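PDB 6UH2: short chain dehydrogenase from Leptospira borgpetersenii serovar Hardjo-bovis, which binds NAD+ and probably acts as a short-chain dehydrogenase/reductase, an oxidoreductase working on CH-OH groups. Local coordinates for residues B[151-162]-B[214-222]. Residues are numbered along the deposited sequence; the frame is centred on the assembly and turned at random.
Sequences IYGVSIADMRIY and FIQNYIYKT
I161 contributes the most buried surface between loop 151-162 and segment 214-222, and its branches divide the work. CD1 reaches CE2 of F214 at 3.5 Å, obliquely to that ring, whereas CG2 of I161 lies 4.0 Å from CD of K221. With chi1 at 81°, CG1 sits between the backbone N and carbonyl carbon, which sends CD1 to F214 and leaves CG2 for the lysine chain. Y162 runs beside F214, both pointing the same way; CE2 of F214 stands 3.6 Å above the Y162 ring, toward its rim, with the planes inclined at 54°, so the pair is neither a stack nor edge-to-face. Nearer the cofactor, CD1 of I151 meets OH of Y218 at 3.6 Å, near the plane of the Y218 ring.

The polar link is a salt bridge: NZ of K221 donates to the anti lone pair of OD2 of D158 at 3.1 Å, after the lysine chain bends at both chi3 and chi4. What positions the carboxylate is R160. Its NE gives OD1 of D158 a 2.7 Å bond on the syn side, 11° out of the guanidinium plane, and its backbone N closes an Asx turn onto the same oxygen from above the carboxylate.

The OH of Y218 accepts a hydrogen bond from the backbone N of G205, and its ring stacks on F259. Y152 neighbours the NAD-binding Y173. The contact thus joins the loop after strand 144-148 to helix 212-220, with the I151 side chain about 5 Å from the bound nicotinamide-adenine-dinucleotide; with two cations sharing it, the D158 carboxylate is probably kept ionised.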
loop_
_atom_site.group_PDB
_atom_site.type_symbol
_atom_site.label_atom_id
_atom_site.label_comp_id
_atom_site.label_asym_id
_atom_site.label_seq_id
_atom_site.Cartn_x
_atom_site.Cartn_y
_atom_site.Cartn_z
ATOM N N ILE B 151 2.553 12.267 6.523
ATOM C CA ILE B 151 2.279 13.193 5.424
ATOM C C ILE B 151 3.244 14.368 5.453
ATOM O O ILE B 151 3.542 14.963 4.411
ATOM C CB ILE B 151 0.822 13.691 5.470
ATOM C CG1 ILE B 151 0.503 14.277 6.851
ATOM C CG2 ILE B 151 -0.127 12.557 5.100
ATOM C CD1 ILE B 151 -0.791 15.095 6.899
ATOM N N TYR B 152 3.734 14.743 6.632
ATOM C CA TYR B 152 4.593 15.918 6.718
ATOM C C TYR B 152 6.055 15.605 6.422
ATOM O O TYR B 152 6.890 16.509 6.495
ATOM C CB TYR B 152 4.457 16.582 8.094
ATOM C CG TYR B 152 3.076 17.176 8.307
ATOM C CD1 TYR B 152 2.377 17.751 7.249
ATOM C CD2 TYR B 152 2.466 17.144 9.550
ATOM C CE1 TYR B 152 1.112 18.278 7.432
ATOM C CE2 TYR B 152 1.199 17.670 9.740
ATOM C CZ TYR B 152 0.529 18.233 8.678
ATOM O OH TYR B 152 -0.732 18.761 8.855
ATOM N N GLY B 153 6.381 14.356 6.109
ATOM C CA GLY B 153 7.658 14.050 5.501
ATOM C C GLY B 153 7.609 14.018 3.997
ATOM O O GLY B 153 8.628 13.744 3.353
ATOM N N VAL B 154 6.434 14.311 3.428
ATOM C CA VAL B 154 6.157 14.282 1.993
ATOM C C VAL B 154 5.599 15.642 1.596
ATOM O O VAL B 154 6.115 16.312 0.697
ATOM C CB VAL B 154 5.160 13.155 1.647
ATOM C CG1 VAL B 154 4.765 13.208 0.187
ATOM C CG2 VAL B 154 5.734 11.808 2.002
ATOM N N SER B 155 4.518 16.049 2.244
ATOM C CA SER B 155 4.007 17.395 2.075
ATOM C C SER B 155 4.585 18.290 3.172
ATOM O O SER B 155 5.334 17.842 4.042
ATOM C CB SER B 155 2.479 17.398 2.094
ATOM O OG SER B 155 1.967 18.658 1.690
ATOM N N ILE B 156 4.236 19.577 3.129
ATOM C CA ILE B 156 4.676 20.535 4.134
ATOM C C ILE B 156 3.440 21.053 4.857
ATOM O O ILE B 156 2.423 21.359 4.226
ATOM C CB ILE B 156 5.486 21.694 3.508
ATOM C CG1 ILE B 156 6.821 21.167 2.954
ATOM C CG2 ILE B 156 5.687 22.836 4.529
ATOM C CD1 ILE B 156 7.704 20.499 3.984
ATOM N N ALA B 157 3.527 21.140 6.178
ATOM C CA ALA B 157 2.388 21.581 6.967
ATOM C C ALA B 157 2.005 23.020 6.632
ATOM O O ALA B 157 2.854 23.864 6.339
ATOM C CB ALA B 157 2.701 21.452 8.457
ATOM N N ASP B 158 0.701 23.286 6.682
ATOM C CA ASP B 158 0.135 24.621 6.529
ATOM C C ASP B 158 -0.107 25.179 7.930
ATOM O O ASP B 158 -0.994 24.701 8.647
ATOM C CB ASP B 158 -1.159 24.546 5.724
ATOM C CG ASP B 158 -1.815 25.900 5.513
ATOM O OD1 ASP B 158 -1.194 26.942 5.826
ATOM O OD2 ASP B 158 -2.965 25.909 5.016
ATOM N N MET B 159 0.680 26.182 8.328
ATOM C CA MET B 159 0.586 26.670 9.702
ATOM C C MET B 159 -0.641 27.534 9.944
ATOM O O MET B 159 -0.906 27.905 11.094
ATOM C CB MET B 159 1.848 27.444 10.089
ATOM C CG MET B 159 2.626 26.811 11.242
ATOM S SD MET B 159 3.563 25.333 10.776
ATOM C CE MET B 159 2.353 24.030 10.902
ATOM N N ARG B 160 -1.392 27.857 8.899
ATOM C CA ARG B 160 -2.655 28.549 9.075
ATOM C C ARG B 160 -3.755 27.631 9.598
ATOM O O ARG B 160 -4.788 28.130 10.051
ATOM C CB ARG B 160 -3.064 29.192 7.747
ATOM C CG ARG B 160 -1.964 30.079 7.156
ATOM C CD ARG B 160 -2.225 30.444 5.698
ATOM N NE ARG B 160 -2.145 29.286 4.803
ATOM C CZ ARG B 160 -2.270 29.355 3.480
ATOM N NH1 ARG B 160 -2.476 30.528 2.893
ATOM N NH2 ARG B 160 -2.184 28.254 2.741
ATOM N N ILE B 161 -3.562 26.309 9.575
ATOM C CA ILE B 161 -4.601 25.426 10.101
ATOM C C ILE B 161 -4.558 25.328 11.625
ATOM O O ILE B 161 -5.542 24.884 12.234
ATOM C CB ILE B 161 -4.519 24.017 9.479
ATOM C CG1 ILE B 161 -3.452 23.167 10.172
ATOM C CG2 ILE B 161 -4.246 24.104 7.984
ATOM C CD1 ILE B 161 -3.420 21.717 9.704
ATOM N N TYR B 162 -3.457 25.741 12.257
ATOM C CA TYR B 162 -3.321 25.665 13.715
ATOM C C TYR B 162 -3.802 26.946 14.400
ATOM O O TYR B 162 -4.576 27.721 13.831
ATOM C CB TYR B 162 -1.864 25.375 14.108
ATOM C CG TYR B 162 -1.379 23.993 13.695
ATOM C CD1 TYR B 162 -0.871 23.768 12.424
ATOM C CD2 TYR B 162 -1.438 22.916 14.575
ATOM C CE1 TYR B 162 -0.438 22.506 12.035
ATOM C CE2 TYR B 162 -0.996 21.651 14.199
ATOM C CZ TYR B 162 -0.499 21.453 12.926
ATOM O OH TYR B 162 -0.059 20.209 12.527
ATOM N N PHE B 214 -9.480 23.144 14.412
ATOM C CA PHE B 214 -8.439 22.422 13.694
ATOM C C PHE B 214 -9.042 21.329 12.822
ATOM O O PHE B 214 -8.702 21.203 11.637
ATOM C CB PHE B 214 -7.428 21.818 14.670
ATOM C CG PHE B 214 -6.410 20.938 13.998
ATOM C CD1 PHE B 214 -6.679 19.597 13.739
ATOM C CD2 PHE B 214 -5.191 21.456 13.600
ATOM C CE1 PHE B 214 -5.751 18.795 13.101
ATOM C CE2 PHE B 214 -4.256 20.652 12.967
ATOM C CZ PHE B 214 -4.537 19.324 12.715
ATOM N N ILE B 215 -9.932 20.516 13.402
ATOM C CA ILE B 215 -10.501 19.382 12.673
ATOM C C ILE B 215 -11.254 19.859 11.436
ATOM O O ILE B 215 -11.152 19.253 10.361
ATOM C CB ILE B 215 -11.399 18.541 13.599
ATOM C CG1 ILE B 215 -10.601 18.041 14.802
ATOM C CG2 ILE B 215 -11.955 17.326 12.851
ATOM C CD1 ILE B 215 -11.444 17.320 15.840
ATOM N N GLN B 216 -12.010 20.952 11.557
ATOM C CA GLN B 216 -12.716 21.484 10.393
ATOM C C GLN B 216 -11.737 21.886 9.292
ATOM O O GLN B 216 -11.918 21.524 8.121
ATOM C CB GLN B 216 -13.594 22.667 10.805
ATOM N N ASN B 217 -10.676 22.620 9.653
ATOM C CA ASN B 217 -9.669 23.015 8.671
ATOM C C ASN B 217 -8.977 21.805 8.065
ATOM O O ASN B 217 -8.656 21.793 6.871
ATOM C CB ASN B 217 -8.622 23.932 9.307
ATOM C CG ASN B 217 -9.169 25.306 9.644
ATOM O OD1 ASN B 217 -10.148 25.759 9.055
ATOM N ND2 ASN B 217 -8.528 25.980 10.591
ATOM N N TYR B 218 -8.718 20.782 8.878
ATOM C CA TYR B 218 -8.028 19.608 8.362
ATOM C C TYR B 218 -8.916 18.839 7.389
ATOM O O TYR B 218 -8.479 18.464 6.295
ATOM C CB TYR B 218 -7.575 18.709 9.515
ATOM C CG TYR B 218 -6.684 17.604 9.019
ATOM C CD1 TYR B 218 -7.228 16.466 8.419
ATOM C CD2 TYR B 218 -5.301 17.706 9.114
ATOM C CE1 TYR B 218 -6.419 15.453 7.935
ATOM C CE2 TYR B 218 -4.475 16.683 8.634
ATOM C CZ TYR B 218 -5.044 15.570 8.041
ATOM O OH TYR B 218 -4.251 14.557 7.551
ATOM N N ILE B 219 -10.169 18.591 7.779
ATOM C CA ILE B 219 -11.106 17.857 6.932
ATOM C C ILE B 219 -11.323 18.569 5.602
ATOM O O ILE B 219 -11.557 17.922 4.574
ATOM C CB ILE B 219 -12.426 17.644 7.700
ATOM C CG1 ILE B 219 -12.218 16.621 8.819
ATOM C CG2 ILE B 219 -13.545 17.224 6.771
ATOM C CD1 ILE B 219 -13.468 16.305 9.610
ATOM N N TYR B 220 -11.221 19.903 5.585
ATOM C CA TYR B 220 -11.382 20.635 4.331
ATOM C C TYR B 220 -10.277 20.301 3.333
ATOM O O TYR B 220 -10.512 20.318 2.118
ATOM C CB TYR B 220 -11.424 22.141 4.602
ATOM C CG TYR B 220 -11.554 22.973 3.348
ATOM C CD1 TYR B 220 -12.796 23.206 2.771
ATOM C CD2 TYR B 220 -10.430 23.511 2.730
ATOM C CE1 TYR B 220 -12.918 23.963 1.618
ATOM C CE2 TYR B 220 -10.540 24.266 1.578
ATOM C CZ TYR B 220 -11.786 24.491 1.026
ATOM O OH TYR B 220 -11.893 25.243 -0.125
ATOM N N LYS B 221 -9.074 19.999 3.816
ATOM C CA LYS B 221 -7.965 19.598 2.958
ATOM C C LYS B 221 -7.961 18.106 2.631
ATOM O O LYS B 221 -7.057 17.651 1.926
ATOM C CB LYS B 221 -6.625 19.965 3.608
ATOM C CG LYS B 221 -6.489 21.447 3.965
ATOM C CD LYS B 221 -5.424 21.652 5.037
ATOM C CE LYS B 221 -4.033 21.821 4.443
ATOM N NZ LYS B 221 -3.858 23.177 3.844
ATOM N N THR B 222 -8.928 17.334 3.130
ATOM C CA THR B 222 -8.890 15.882 2.976
ATOM C C THR B 222 -9.990 15.444 2.019
ATOM O O THR B 222 -11.181 15.625 2.325
ATOM C CB THR B 222 -9.046 15.175 4.326
ATOM O OG1 THR B 222 -8.106 15.721 5.267
ATOM C CG2 THR B 222 -8.793 13.661 4.164
#